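Local coordinates for protein folylpolyglutamate synthase (FolC) (Helicobacter pylori, PDB 6K8C) that probably adds glutamate to dihydropteroate and then further glutamates to reduced folates, using ATP, to make dihydrofolate and folylpolyglutamates, at residues Ile32-Asp37 with Ala125-Val130; Lys215-Gln220 with Ala247-Glu252; Leu236-Ala241 with Ala293-Glu298; Lys318-Val323 with Lys351-Thr356. All blocks are in the same frame, centred on the assembly; numbering follows the deposited sequence.

Interaction 1: residues Ile32-Asp37 with Ala125-Val130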
loop_
_atom_site.group_PDB
_atom_site.type_symbol
_atom_site.label_atom_id
_atom_site.label_comp_id
_atom_site.label_asym_id
_atom_site.label_seq_id
_atom_site.Cartn_x
_atom_site.Cartn_y
_atom_site.Cartn_z
ATOM N N ILE A 32 8.677 18.513 -10.439
ATOM C CA ILE A 32 9.293 18.415 -11.762
ATOM C C ILE A 32 10.634 19.133 -11.762
ATOM O O ILE A 32 11.634 18.627 -12.290
ATOM C CB ILE A 32 8.347 18.976 -12.840
ATOM C CG1 ILE A 32 7.127 18.071 -13.008
ATOM C CG2 ILE A 32 9.079 19.122 -14.172
ATOM C CD1 ILE A 32 5.923 18.776 -13.595
ATOM N N GLN A 33 10.685 20.308 -11.132
ATOM C CA GLN A 33 11.942 21.037 -11.014
ATOM C C GLN A 33 12.886 20.356 -10.029
ATOM O O GLN A 33 14.092 20.255 -10.290
ATOM C CB GLN A 33 11.658 22.479 -10.592
ATOM C CG GLN A 33 12.878 23.369 -10.516
ATOM C CD GLN A 33 12.556 24.731 -9.929
ATOM O OE1 GLN A 33 11.394 25.052 -9.672
ATOM N NE2 GLN A 33 13.586 25.539 -9.710
ATOM N N ILE A 34 12.360 19.884 -8.893
ATOM C CA ILE A 34 13.199 19.174 -7.928
ATOM C C ILE A 34 13.874 17.986 -8.597
ATOM O O ILE A 34 15.086 17.777 -8.462
ATOM C CB ILE A 34 12.371 18.722 -6.709
ATOM C CG1 ILE A 34 11.999 19.908 -5.816
ATOM C CG2 ILE A 34 13.148 17.686 -5.889
ATOM C CD1 ILE A 34 10.931 19.568 -4.787
ATOM N N TYR A 35 13.092 17.191 -9.333
ATOM C CA TYR A 35 13.621 15.957 -9.906
ATOM C C TYR A 35 14.665 16.249 -10.976
ATOM O O TYR A 35 15.674 15.542 -11.076
ATOM C CB TYR A 35 12.479 15.097 -10.468
ATOM C CG TYR A 35 12.950 13.725 -10.885
ATOM C CD1 TYR A 35 13.542 12.871 -9.964
ATOM C CD2 TYR A 35 12.846 13.297 -12.204
ATOM C CE1 TYR A 35 14.003 11.628 -10.336
ATOM C CE2 TYR A 35 13.302 12.043 -12.585
ATOM C CZ TYR A 35 13.878 11.218 -11.643
ATOM O OH TYR A 35 14.342 9.975 -12.003
ATOM N N LYS A 36 14.443 17.292 -11.779
ATOM C CA LYS A 36 15.438 17.687 -12.774
ATOM C C LYS A 36 16.760 18.044 -12.107
ATOM O O LYS A 36 17.831 17.627 -12.563
ATOM C CB LYS A 36 14.913 18.860 -13.603
ATOM C CG LYS A 36 15.150 18.721 -15.103
ATOM C CD LYS A 36 14.084 17.841 -15.758
ATOM C CE LYS A 36 14.190 17.866 -17.280
ATOM N NZ LYS A 36 12.901 17.512 -17.939
ATOM N N ASP A 37 16.698 18.801 -11.007
ATOM C CA ASP A 37 17.908 19.120 -10.253
ATOM C C ASP A 37 18.551 17.867 -9.681
ATOM O O ASP A 37 19.782 17.743 -9.670
ATOM C CB ASP A 37 17.586 20.098 -9.124
ATOM C CG ASP A 37 17.247 21.479 -9.627
ATOM O OD1 ASP A 37 17.233 21.682 -10.859
ATOM O OD2 ASP A 37 16.995 22.364 -8.783
ATOM N N ALA A 125 10.617 11.364 0.294
ATOM C CA ALA A 125 10.578 9.903 0.275
ATOM C C ALA A 125 10.811 9.370 -1.133
ATOM O O ALA A 125 11.515 8.369 -1.318
ATOM C CB ALA A 125 9.236 9.405 0.822
ATOM N N THR A 126 10.237 10.039 -2.138
ATOM C CA THR A 126 10.431 9.627 -3.525
ATOM C C THR A 126 11.901 9.704 -3.927
ATOM O O THR A 126 12.433 8.776 -4.546
ATOM C CB THR A 126 9.566 10.489 -4.453
ATOM O OG1 THR A 126 8.184 10.335 -4.100
ATOM C CG2 THR A 126 9.749 10.081 -5.913
ATOM N N LEU A 127 12.578 10.807 -3.587
ATOM C CA LEU A 127 13.999 10.916 -3.908
ATOM C C LEU A 127 14.811 9.862 -3.173
ATOM O O LEU A 127 15.767 9.308 -3.730
ATOM C CB LEU A 127 14.531 12.316 -3.570
ATOM C CG LEU A 127 14.000 13.497 -4.384
ATOM C CD1 LEU A 127 14.772 14.764 -4.005
ATOM C CD2 LEU A 127 14.092 13.239 -5.884
ATOM N N LEU A 128 14.459 9.580 -1.916
ATOM C CA LEU A 128 15.146 8.527 -1.181
ATOM C C LEU A 128 14.992 7.182 -1.885
ATOM O O LEU A 128 15.948 6.398 -1.962
ATOM C CB LEU A 128 14.616 8.451 0.251
ATOM C CG LEU A 128 15.051 9.547 1.227
ATOM C CD1 LEU A 128 14.254 9.445 2.516
ATOM C CD2 LEU A 128 16.547 9.464 1.499
ATOM N N ALA A 129 13.799 6.899 -2.411
ATOM C CA ALA A 129 13.593 5.653 -3.144
ATOM C C ALA A 129 14.492 5.581 -4.372
ATOM O O ALA A 129 15.109 4.543 -4.639
ATOM C CB ALA A 129 12.119 5.511 -3.542
ATOM N N VAL A 130 14.579 6.674 -5.133
ATOM C CA VAL A 130 15.425 6.680 -6.326
ATOM C C VAL A 130 16.887 6.508 -5.942
ATOM O O VAL A 130 17.638 5.792 -6.618
ATOM C CB VAL A 130 15.205 7.968 -7.138
ATOM C CG1 VAL A 130 16.096 7.969 -8.391
ATOM C CG2 VAL A 130 13.743 8.121 -7.505
#
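Apolar helix-helix packing joins I34 and Y35 of helix 28-41 to L127 and V130 of helix 121-132, beside the eight-stranded N-terminal sheet of the enzyme. All four residues are buried. The two methyls of L127 divide the work. L127 CD1 meets I34 CG2 at 3.8 Å, and the two side chains cross at about a right angle. L127 CD2 sits beside Y35 CD1 at 4.1 Å. It lies at the ring edge, close to the ring plane, and not over a face. The Y35 ring reaches this place because CG is anti to the backbone N (chi1 -172°). Its far end comes near V130, with Y35 OH 4.5 Å from V130 CG1. The axes of the two segments run 28° from parallel and come no closer than 11.6 Å, so large side chains fill the interval. Segment 125-130 belongs to the Mur ligase middle domain, a P-loop NTPase fold, and helix 121-132 leads into strand 138-142 of its main sheet. Helix 28-41 precedes the first strand of that sheet, 48-53. F31 and F38 of the same helix also touch L127, and F115 touches both I34 and L127. Y35 and V130 both rest on L155.

Interaction 2: residues Lys215-Gln220 with Ala247-Glu252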
loop_
_atom_site.group_PDB
_atom_site.type_symbol
_atom_site.label_atom_id
_atom_site.label_comp_id
_atom_site.label_asym_id
_atom_site.label_seq_id
_atom_site.Cartn_x
_atom_site.Cartn_y
_atom_site.Cartn_z
ATOM N N LYS A 215 -0.664 1.404 -25.549
ATOM C CA LYS A 215 -1.097 0.013 -25.502
ATOM C C LYS A 215 -1.631 -0.284 -24.104
ATOM O O LYS A 215 -0.916 -0.126 -23.109
ATOM C CB LYS A 215 0.040 -0.939 -25.875
ATOM C CG LYS A 215 -0.352 -2.423 -25.800
ATOM C CD LYS A 215 0.871 -3.317 -25.668
ATOM C CE LYS A 215 0.636 -4.724 -26.194
ATOM N NZ LYS A 215 1.911 -5.497 -26.142
ATOM N N LEU A 216 -2.894 -0.689 -24.036
ATOM C CA LEU A 216 -3.577 -0.996 -22.788
ATOM C C LEU A 216 -3.845 -2.494 -22.756
ATOM O O LEU A 216 -4.571 -3.012 -23.607
ATOM C CB LEU A 216 -4.879 -0.200 -22.686
ATOM C CG LEU A 216 -5.662 -0.210 -21.380
ATOM C CD1 LEU A 216 -4.802 0.319 -20.233
ATOM C CD2 LEU A 216 -6.939 0.614 -21.545
ATOM N N ILE A 217 -3.238 -3.190 -21.801
ATOM C CA ILE A 217 -3.397 -4.633 -21.661
ATOM C C ILE A 217 -4.457 -4.873 -20.596
ATOM O O ILE A 217 -4.222 -4.634 -19.410
ATOM C CB ILE A 217 -2.077 -5.322 -21.298
ATOM C CG1 ILE A 217 -1.058 -5.162 -22.430
ATOM C CG2 ILE A 217 -2.307 -6.800 -21.011
ATOM C CD1 ILE A 217 0.371 -5.445 -21.991
ATOM N N VAL A 218 -5.618 -5.365 -21.008
ATOM C CA VAL A 218 -6.749 -5.539 -20.105
ATOM C C VAL A 218 -6.673 -6.931 -19.491
ATOM O O VAL A 218 -6.706 -7.937 -20.204
ATOM C CB VAL A 218 -8.079 -5.326 -20.843
ATOM C CG1 VAL A 218 -9.250 -5.492 -19.896
ATOM C CG2 VAL A 218 -8.100 -3.942 -21.492
ATOM N N VAL A 219 -6.570 -6.991 -18.168
ATOM C CA VAL A 219 -6.487 -8.273 -17.475
ATOM C C VAL A 219 -7.865 -8.915 -17.455
ATOM O O VAL A 219 -8.843 -8.297 -17.021
ATOM C CB VAL A 219 -5.940 -8.089 -16.052
ATOM C CG1 VAL A 219 -6.025 -9.397 -15.291
ATOM C CG2 VAL A 219 -4.500 -7.599 -16.104
ATOM N N GLN A 220 -7.943 -10.155 -17.935
ATOM C CA GLN A 220 -9.198 -10.896 -17.912
ATOM C C GLN A 220 -9.659 -11.133 -16.480
ATOM O O GLN A 220 -8.851 -11.383 -15.580
ATOM C CB GLN A 220 -9.030 -12.239 -18.619
ATOM C CG GLN A 220 -8.962 -12.157 -20.129
ATOM C CD GLN A 220 -9.514 -13.411 -20.782
ATOM O OE1 GLN A 220 -9.058 -14.523 -20.501
ATOM N NE2 GLN A 220 -10.508 -13.240 -21.648
ATOM N N ALA A 247 -0.260 -8.893 -11.162
ATOM C CA ALA A 247 1.193 -8.865 -11.030
ATOM C C ALA A 247 1.852 -9.859 -11.977
ATOM O O ALA A 247 2.928 -9.587 -12.521
ATOM C CB ALA A 247 1.603 -9.156 -9.586
ATOM N N LEU A 248 1.229 -11.023 -12.175
ATOM C CA LEU A 248 1.782 -12.003 -13.105
ATOM C C LEU A 248 1.761 -11.474 -14.534
ATOM O O LEU A 248 2.724 -11.665 -15.287
ATOM C CB LEU A 248 1.006 -13.319 -13.002
ATOM C CG LEU A 248 1.613 -14.551 -13.675
ATOM C CD1 LEU A 248 2.978 -14.871 -13.093
ATOM C CD2 LEU A 248 0.670 -15.741 -13.529
ATOM N N LYS A 249 0.672 -10.809 -14.925
ATOM C CA LYS A 249 0.611 -10.213 -16.258
ATOM C C LYS A 249 1.677 -9.138 -16.431
ATOM O O LYS A 249 2.287 -9.021 -17.501
ATOM C CB LYS A 249 -0.779 -9.631 -16.512
ATOM C CG LYS A 249 -1.011 -9.209 -17.956
ATOM C CD LYS A 249 -0.844 -10.402 -18.886
ATOM C CE LYS A 249 -1.865 -10.387 -20.003
ATOM N NZ LYS A 249 -1.853 -11.667 -20.762
ATOM N N ALA A 250 1.895 -8.324 -15.396
ATOM C CA ALA A 250 2.984 -7.350 -15.431
ATOM C C ALA A 250 4.326 -8.043 -15.610
ATOM O O ALA A 250 5.139 -7.638 -16.451
ATOM C CB ALA A 250 2.977 -6.507 -14.152
ATOM N N PHE A 251 4.564 -9.098 -14.825
ATOM C CA PHE A 251 5.799 -9.869 -14.922
ATOM C C PHE A 251 6.017 -10.386 -16.338
ATOM O O PHE A 251 7.100 -10.227 -16.915
ATOM C CB PHE A 251 5.749 -11.032 -13.923
ATOM C CG PHE A 251 6.911 -11.984 -14.023
ATOM C CD1 PHE A 251 8.082 -11.739 -13.321
ATOM C CD2 PHE A 251 6.827 -13.130 -14.802
ATOM C CE1 PHE A 251 9.156 -12.613 -13.402
ATOM C CE2 PHE A 251 7.893 -14.005 -14.889
ATOM C CZ PHE A 251 9.061 -13.747 -14.187
ATOM N N GLU A 252 4.993 -11.021 -16.911
ATOM C CA GLU A 252 5.107 -11.557 -18.263
ATOM C C GLU A 252 5.293 -10.451 -19.297
ATOM O O GLU A 252 5.942 -10.668 -20.326
ATOM C CB GLU A 252 3.867 -12.397 -18.590
ATOM C CG GLU A 252 3.681 -13.581 -17.644
ATOM C CD GLU A 252 2.361 -14.303 -17.839
ATOM O OE1 GLU A 252 1.484 -13.768 -18.550
ATOM O OE2 GLU A 252 2.199 -15.407 -17.276
#
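K249 lays the aliphatic part of its side chain against I217 and V219. The contact is made by carbon atoms, and no hydrogen bond crosses it. K249 CG is anti to the backbone N (chi1 -170°), which sends the chain out from the helix toward the strand. Bends at chi2 (59°) and chi3 (141°) then fold it over the CG2 methyl of I217. As a result that one methyl meets two carbons of the lysine: I217 CG2 is 3.8 Å from K249 CE and 4.1 Å from K249 CG. I217 offers CG2 because this branch is the one anti to its own backbone N. V219 touches lower on the lysine, with V219 CG2 at 4.3 Å from K249 CB. Strand 215-218 is an outermost strand of the eight-stranded sheet of the P-loop NTPase-like domain, and helix 241-254 packs against it here. The strand pairs in parallel with 191-194, and I217 forms backbone hydrogen bonds with S192 and I194. V219 also rests on M242 and V246 of the same helix, while I217 touches T253. Deeper in, A250 meets I193 of the adjacent strand and L65 of helix 58-70.

Interaction 3: residues Leu236-Ala241 with Ala293-Glu298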
loop_
_atom_site.group_PDB
_atom_site.type_symbol
_atom_site.label_atom_id
_atom_site.label_comp_id
_atom_site.label_asym_id
_atom_site.label_seq_id
_atom_site.Cartn_x
_atom_site.Cartn_y
_atom_site.Cartn_z
ATOM N N LEU A 236 -3.464 -17.721 1.915
ATOM C CA LEU A 236 -3.357 -16.283 1.687
ATOM C C LEU A 236 -4.681 -15.656 1.278
ATOM O O LEU A 236 -4.702 -14.805 0.386
ATOM C CB LEU A 236 -2.284 -16.003 0.636
ATOM C CG LEU A 236 -0.833 -16.337 0.986
ATOM C CD1 LEU A 236 0.055 -16.262 -0.248
ATOM C CD2 LEU A 236 -0.309 -15.418 2.081
ATOM N N ALA A 237 -5.793 -16.035 1.916
ATOM C CA ALA A 237 -7.073 -15.395 1.623
ATOM C C ALA A 237 -7.065 -13.908 1.942
ATOM O O ALA A 237 -7.968 -13.185 1.500
ATOM C CB ALA A 237 -8.200 -16.076 2.398
ATOM N N ARG A 238 -6.071 -13.437 2.700
ATOM C CA ARG A 238 -5.978 -12.016 3.008
ATOM C C ARG A 238 -5.838 -11.172 1.746
ATOM O O ARG A 238 -6.266 -10.012 1.722
ATOM C CB ARG A 238 -4.798 -11.769 3.956
ATOM C CG ARG A 238 -4.509 -10.304 4.253
ATOM C CD ARG A 238 -5.704 -9.668 4.925
ATOM N NE ARG A 238 -5.528 -8.244 5.205
ATOM C CZ ARG A 238 -5.614 -7.281 4.294
ATOM N NH1 ARG A 238 -5.847 -7.578 3.019
ATOM N NH2 ARG A 238 -5.465 -6.017 4.655
ATOM N N PHE A 239 -5.272 -11.735 0.684
ATOM C CA PHE A 239 -4.999 -10.992 -0.539
ATOM C C PHE A 239 -5.865 -11.512 -1.680
ATOM O O PHE A 239 -5.978 -12.725 -1.876
ATOM C CB PHE A 239 -3.519 -11.088 -0.903
ATOM C CG PHE A 239 -2.602 -10.694 0.217
ATOM C CD1 PHE A 239 -2.452 -9.365 0.570
ATOM C CD2 PHE A 239 -1.901 -11.655 0.925
ATOM C CE1 PHE A 239 -1.605 -8.994 1.606
ATOM C CE2 PHE A 239 -1.056 -11.292 1.965
ATOM C CZ PHE A 239 -0.911 -9.959 2.303
ATOM N N LEU A 240 -6.479 -10.588 -2.418
ATOM C CA LEU A 240 -7.293 -10.955 -3.570
ATOM C C LEU A 240 -6.452 -11.688 -4.605
ATOM O O LEU A 240 -5.366 -11.233 -4.976
ATOM C CB LEU A 240 -7.916 -9.710 -4.201
ATOM C CG LEU A 240 -9.227 -9.175 -3.630
ATOM C CD1 LEU A 240 -9.582 -7.845 -4.281
ATOM C CD2 LEU A 240 -10.346 -10.190 -3.823
ATOM N N ALA A 241 -6.964 -12.826 -5.076
ATOM C CA ALA A 241 -6.244 -13.594 -6.086
ATOM C C ALA A 241 -5.995 -12.761 -7.338
ATOM O O ALA A 241 -4.944 -12.890 -7.974
ATOM C CB ALA A 241 -7.019 -14.870 -6.428
ATOM N N ALA A 293 -11.897 -8.702 5.943
ATOM C CA ALA A 293 -12.595 -9.046 7.177
ATOM C C ALA A 293 -12.863 -10.543 7.257
ATOM O O ALA A 293 -12.707 -11.154 8.322
ATOM C CB ALA A 293 -13.895 -8.252 7.284
ATOM N N LYS A 294 -13.252 -11.156 6.135
ATOM C CA LYS A 294 -13.445 -12.602 6.116
ATOM C C LYS A 294 -12.143 -13.330 6.418
ATOM O O LYS A 294 -12.128 -14.301 7.183
ATOM C CB LYS A 294 -14.007 -13.040 4.763
ATOM C CG LYS A 294 -15.450 -12.632 4.531
ATOM C CD LYS A 294 -15.923 -13.032 3.140
ATOM C CE LYS A 294 -17.397 -12.717 2.946
ATOM N NZ LYS A 294 -17.806 -12.814 1.516
ATOM N N ALA A 295 -11.036 -12.868 5.831
ATOM C CA ALA A 295 -9.751 -13.520 6.059
ATOM C C ALA A 295 -9.294 -13.360 7.503
ATOM O O ALA A 295 -8.684 -14.273 8.074
ATOM C CB ALA A 295 -8.704 -12.951 5.104
ATOM N N LEU A 296 -9.569 -12.206 8.112
ATOM C CA LEU A 296 -9.165 -12.014 9.500
ATOM C C LEU A 296 -10.025 -12.844 10.443
ATOM O O LEU A 296 -9.528 -13.364 11.449
ATOM C CB LEU A 296 -9.229 -10.535 9.862
ATOM C CG LEU A 296 -8.073 -9.756 9.232
ATOM C CD1 LEU A 296 -8.456 -8.318 9.051
ATOM C CD2 LEU A 296 -6.818 -9.874 10.084
ATOM N N LYS A 297 -11.317 -12.978 10.139
ATOM C CA LYS A 297 -12.159 -13.887 10.908
ATOM C C LYS A 297 -11.565 -15.291 10.915
ATOM O O LYS A 297 -11.469 -15.935 11.966
ATOM C CB LYS A 297 -13.577 -13.904 10.333
ATOM C CG LYS A 297 -14.444 -15.040 10.870
ATOM C CD LYS A 297 -15.938 -14.703 10.787
ATOM C CE LYS A 297 -16.461 -14.752 9.354
ATOM N NZ LYS A 297 -17.947 -14.510 9.283
ATOM N N GLU A 298 -11.147 -15.774 9.741
ATOM C CA GLU A 298 -10.554 -17.105 9.654
ATOM C C GLU A 298 -9.241 -17.172 10.425
ATOM O O GLU A 298 -8.954 -18.172 11.091
ATOM C CB GLU A 298 -10.334 -17.490 8.190
ATOM C CG GLU A 298 -11.603 -17.878 7.440
ATOM C CD GLU A 298 -12.588 -18.644 8.305
ATOM O OE1 GLU A 298 -13.727 -18.157 8.488
ATOM O OE2 GLU A 298 -12.224 -19.734 8.797
#
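A237 and R238 meet A295 where the Mur ligase middle domain faces the glutamate ligase domain, so this is an interdomain contact. A type I beta turn from L236 to F239 presents the two residues, and the F239 N to L236 O bond of 3.1 Å closes it. The turn lies between helices 225-234 and 241-254. A295 is on helix 290-303 of the other domain.

The packing is small and made by van der Waals contact, with no hydrogen bond across it. A295 CB points at the turn and touches its backbone: it is 3.6 Å from R238 CA and 3.7 Å from A237 O. The CB atoms of A237 and A295 are 4.2 Å apart. With little more than CB atoms and backbone between them, the chains come close, and the CA atoms of R238 and A295 are 5.1 Å apart. On its inner side helix 290-303 rests on the sheet, where L296 packs on L374 and Y376.

The polar end of R238 finds its partners outside the two segments. R238 NE forms a salt bridge with D285 OD2, at the end of strand 282-285, so the arginine also links the two domains by charge. NH1 makes a weak hydrogen bond to a citrate, probably from the crystallisation liquor.

The aliphatic part of R238 packs within the turn. R238 CG lies 4.0 Å above the plane of the F239 ring, over the ring centre.

Interaction 4: residues Lys318-Val323 with Lys351-Thr356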
loop_
_atom_site.group_PDB
_atom_site.type_symbol
_atom_site.label_atom_id
_atom_site.label_comp_id
_atom_site.label_asym_id
_atom_site.label_seq_id
_atom_site.Cartn_x
_atom_site.Cartn_y
_atom_site.Cartn_z
ATOM N N LYS A 318 -16.550 3.908 3.812
ATOM C CA LYS A 318 -16.459 2.458 3.828
ATOM C C LYS A 318 -17.739 1.830 4.369
ATOM O O LYS A 318 -18.505 2.451 5.112
ATOM C CB LYS A 318 -15.255 2.010 4.660
ATOM C CG LYS A 318 -13.921 2.476 4.099
ATOM C CD LYS A 318 -13.478 1.626 2.918
ATOM C CE LYS A 318 -12.657 2.434 1.920
ATOM N NZ LYS A 318 -13.501 3.345 1.095
ATOM N N ASP A 319 -17.958 0.573 3.979
ATOM C CA ASP A 319 -19.141 -0.183 4.391
ATOM C C ASP A 319 -18.860 -0.802 5.757
ATOM O O ASP A 319 -18.589 -1.997 5.896
ATOM C CB ASP A 319 -19.490 -1.240 3.351
ATOM C CG ASP A 319 -20.846 -1.887 3.597
ATOM O OD1 ASP A 319 -21.444 -1.657 4.672
ATOM O OD2 ASP A 319 -21.312 -2.633 2.710
ATOM N N ALA A 320 -18.936 0.043 6.788
ATOM C CA ALA A 320 -18.654 -0.414 8.144
ATOM C C ALA A 320 -19.623 -1.506 8.575
ATOM O O ALA A 320 -19.225 -2.472 9.236
ATOM C CB ALA A 320 -18.711 0.763 9.115
ATOM N N PHE A 321 -20.899 -1.372 8.203
ATOM C CA PHE A 321 -21.908 -2.335 8.629
ATOM C C PHE A 321 -21.540 -3.749 8.191
ATOM O O PHE A 321 -21.523 -4.680 9.005
ATOM C CB PHE A 321 -23.281 -1.935 8.072
ATOM C CG PHE A 321 -24.345 -2.964 8.298
ATOM C CD1 PHE A 321 -25.046 -3.000 9.493
ATOM C CD2 PHE A 321 -24.647 -3.900 7.319
ATOM C CE1 PHE A 321 -26.026 -3.944 9.709
ATOM C CE2 PHE A 321 -25.624 -4.852 7.532
ATOM C CZ PHE A 321 -26.314 -4.876 8.728
ATOM N N LEU A 322 -21.246 -3.927 6.903
ATOM C CA LEU A 322 -20.960 -5.262 6.389
ATOM C C LEU A 322 -19.697 -5.840 7.018
ATOM O O LEU A 322 -19.658 -7.024 7.375
ATOM C CB LEU A 322 -20.830 -5.212 4.868
ATOM C CG LEU A 322 -20.580 -6.544 4.160
ATOM C CD1 LEU A 322 -21.575 -7.588 4.637
ATOM C CD2 LEU A 322 -20.649 -6.365 2.648
ATOM N N VAL A 323 -18.661 -5.017 7.170
ATOM C CA VAL A 323 -17.404 -5.497 7.738
ATOM C C VAL A 323 -17.618 -5.981 9.167
ATOM O O VAL A 323 -17.163 -7.066 9.551
ATOM C CB VAL A 323 -16.335 -4.395 7.655
ATOM C CG1 VAL A 323 -15.253 -4.608 8.697
ATOM C CG2 VAL A 323 -15.753 -4.347 6.247
ATOM N N LYS A 351 -21.815 4.090 16.526
ATOM C CA LYS A 351 -22.517 3.476 17.648
ATOM C C LYS A 351 -23.852 2.885 17.215
ATOM O O LYS A 351 -24.278 1.854 17.752
ATOM C CB LYS A 351 -22.736 4.501 18.761
ATOM C CG LYS A 351 -21.523 4.759 19.648
ATOM C CD LYS A 351 -21.893 5.696 20.796
ATOM C CE LYS A 351 -20.760 5.836 21.805
ATOM N NZ LYS A 351 -21.039 6.898 22.817
ATOM N N GLY A 352 -24.526 3.521 16.255
ATOM C CA GLY A 352 -25.805 3.005 15.796
ATOM C C GLY A 352 -25.670 1.743 14.971
ATOM O O GLY A 352 -26.539 0.867 15.025
ATOM N N ILE A 353 -24.591 1.635 14.192
ATOM C CA ILE A 353 -24.334 0.403 13.453
ATOM C C ILE A 353 -24.078 -0.743 14.418
ATOM O O ILE A 353 -24.616 -1.847 14.257
ATOM C CB ILE A 353 -23.154 0.604 12.485
ATOM C CG1 ILE A 353 -23.521 1.629 11.411
ATOM C CG2 ILE A 353 -22.736 -0.728 11.859
ATOM C CD1 ILE A 353 -22.337 2.140 10.622
ATOM N N LEU A 354 -23.263 -0.494 15.444
ATOM C CA LEU A 354 -22.962 -1.532 16.422
ATOM C C LEU A 354 -24.212 -1.943 17.183
ATOM O O LEU A 354 -24.378 -3.117 17.532
ATOM C CB LEU A 354 -21.870 -1.042 17.375
ATOM C CG LEU A 354 -20.537 -0.777 16.671
ATOM C CD1 LEU A 354 -19.665 0.175 17.469
ATOM C CD2 LEU A 354 -19.806 -2.091 16.416
ATOM N N GLU A 355 -25.109 -0.990 17.444
ATOM C CA GLU A 355 -26.355 -1.329 18.123
ATOM C C GLU A 355 -27.275 -2.138 17.214
ATOM O O GLU A 355 -27.891 -3.112 17.659
ATOM C CB GLU A 355 -27.043 -0.058 18.623
ATOM C CG GLU A 355 -26.501 0.429 19.964
ATOM C CD GLU A 355 -26.716 1.916 20.189
ATOM O OE1 GLU A 355 -27.665 2.481 19.606
ATOM O OE2 GLU A 355 -25.931 2.523 20.952
ATOM N N THR A 356 -27.368 -1.764 15.935
ATOM C CA THR A 356 -28.123 -2.577 14.984
ATOM C C THR A 356 -27.594 -4.006 14.948
ATOM O O THR A 356 -28.371 -4.964 14.863
ATOM C CB THR A 356 -28.059 -1.957 13.585
ATOM O OG1 THR A 356 -28.702 -0.677 13.590
ATOM C CG2 THR A 356 -28.735 -2.863 12.561
#
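In the glutamate ligase domain, two helices that pack beside each other on the C-terminal sheet meet through A320, F321, I353 and T356. I353 of helix 347-357 is central, and its two methyl ends reach different residues of helix 320-327. CG2 is anti to the backbone N, whereas CG1 is anti to the carbonyl carbon. I353 CG2 therefore presses on the root of F321, 3.7 Å from F321 CA and 4.0 Å from F321 CB. I353 CG2 is also 4.0 Å from F321 CD1, at the edge of the ring and near its plane. The other branch carries I353 CD1 to A320 CB at 4.2 Å.

F321 CG is anti to the backbone N (chi1 172°), which carries the ring along toward T356. There F321 CE1 lies 4.1 Å from T356 CG2, and the two side chains cross at about a right angle. A320 is buried, while T356 is exposed, so the contact runs from the interior to the surface.

D319 is the N-cap of helix 320-327. D319 OD1 accepts a hydrogen bond from L322 N at 3.2 Å. The bond is nearly straight at the hydrogen (168°), but the N-H arrives from above the carboxylate plane, 62° out of it. The capping bond closes over the first turn, which includes A320 and F321.

On the sheet side of helix 347-357, L354 packs on V334 and I336 of strand 331-336. Helix 320-327 leads into that strand, and helix 347-357 into strand 361-363, its parallel neighbour. Consecutive helices packed on parallel strands in this way are typical of an alpha/beta fold with beta-alpha-beta connections.

In the fold
From the N terminus, interaction 1 comes first and closes a loop of 87 residues, bringing helix 28-41 to helix 121-132. Interaction 2 follows in series. It spans 26 residues and joins the edge strand 215-218 to helix 241-254. Interaction 3 crosses it, because 236-241 lies between the two segments of interaction 2 and 293-298 lies beyond them. Interaction 3 thereby ties the Mur ligase middle domain to the glutamate ligase domain. Interaction 4 lies wholly in the latter domain and comes after the others. Interactions 3 and 4 touch, with A293 CB 4.1 Å from V323 CG1. Interactions 1 and 4 lie about 42 Å apart, centre to centre.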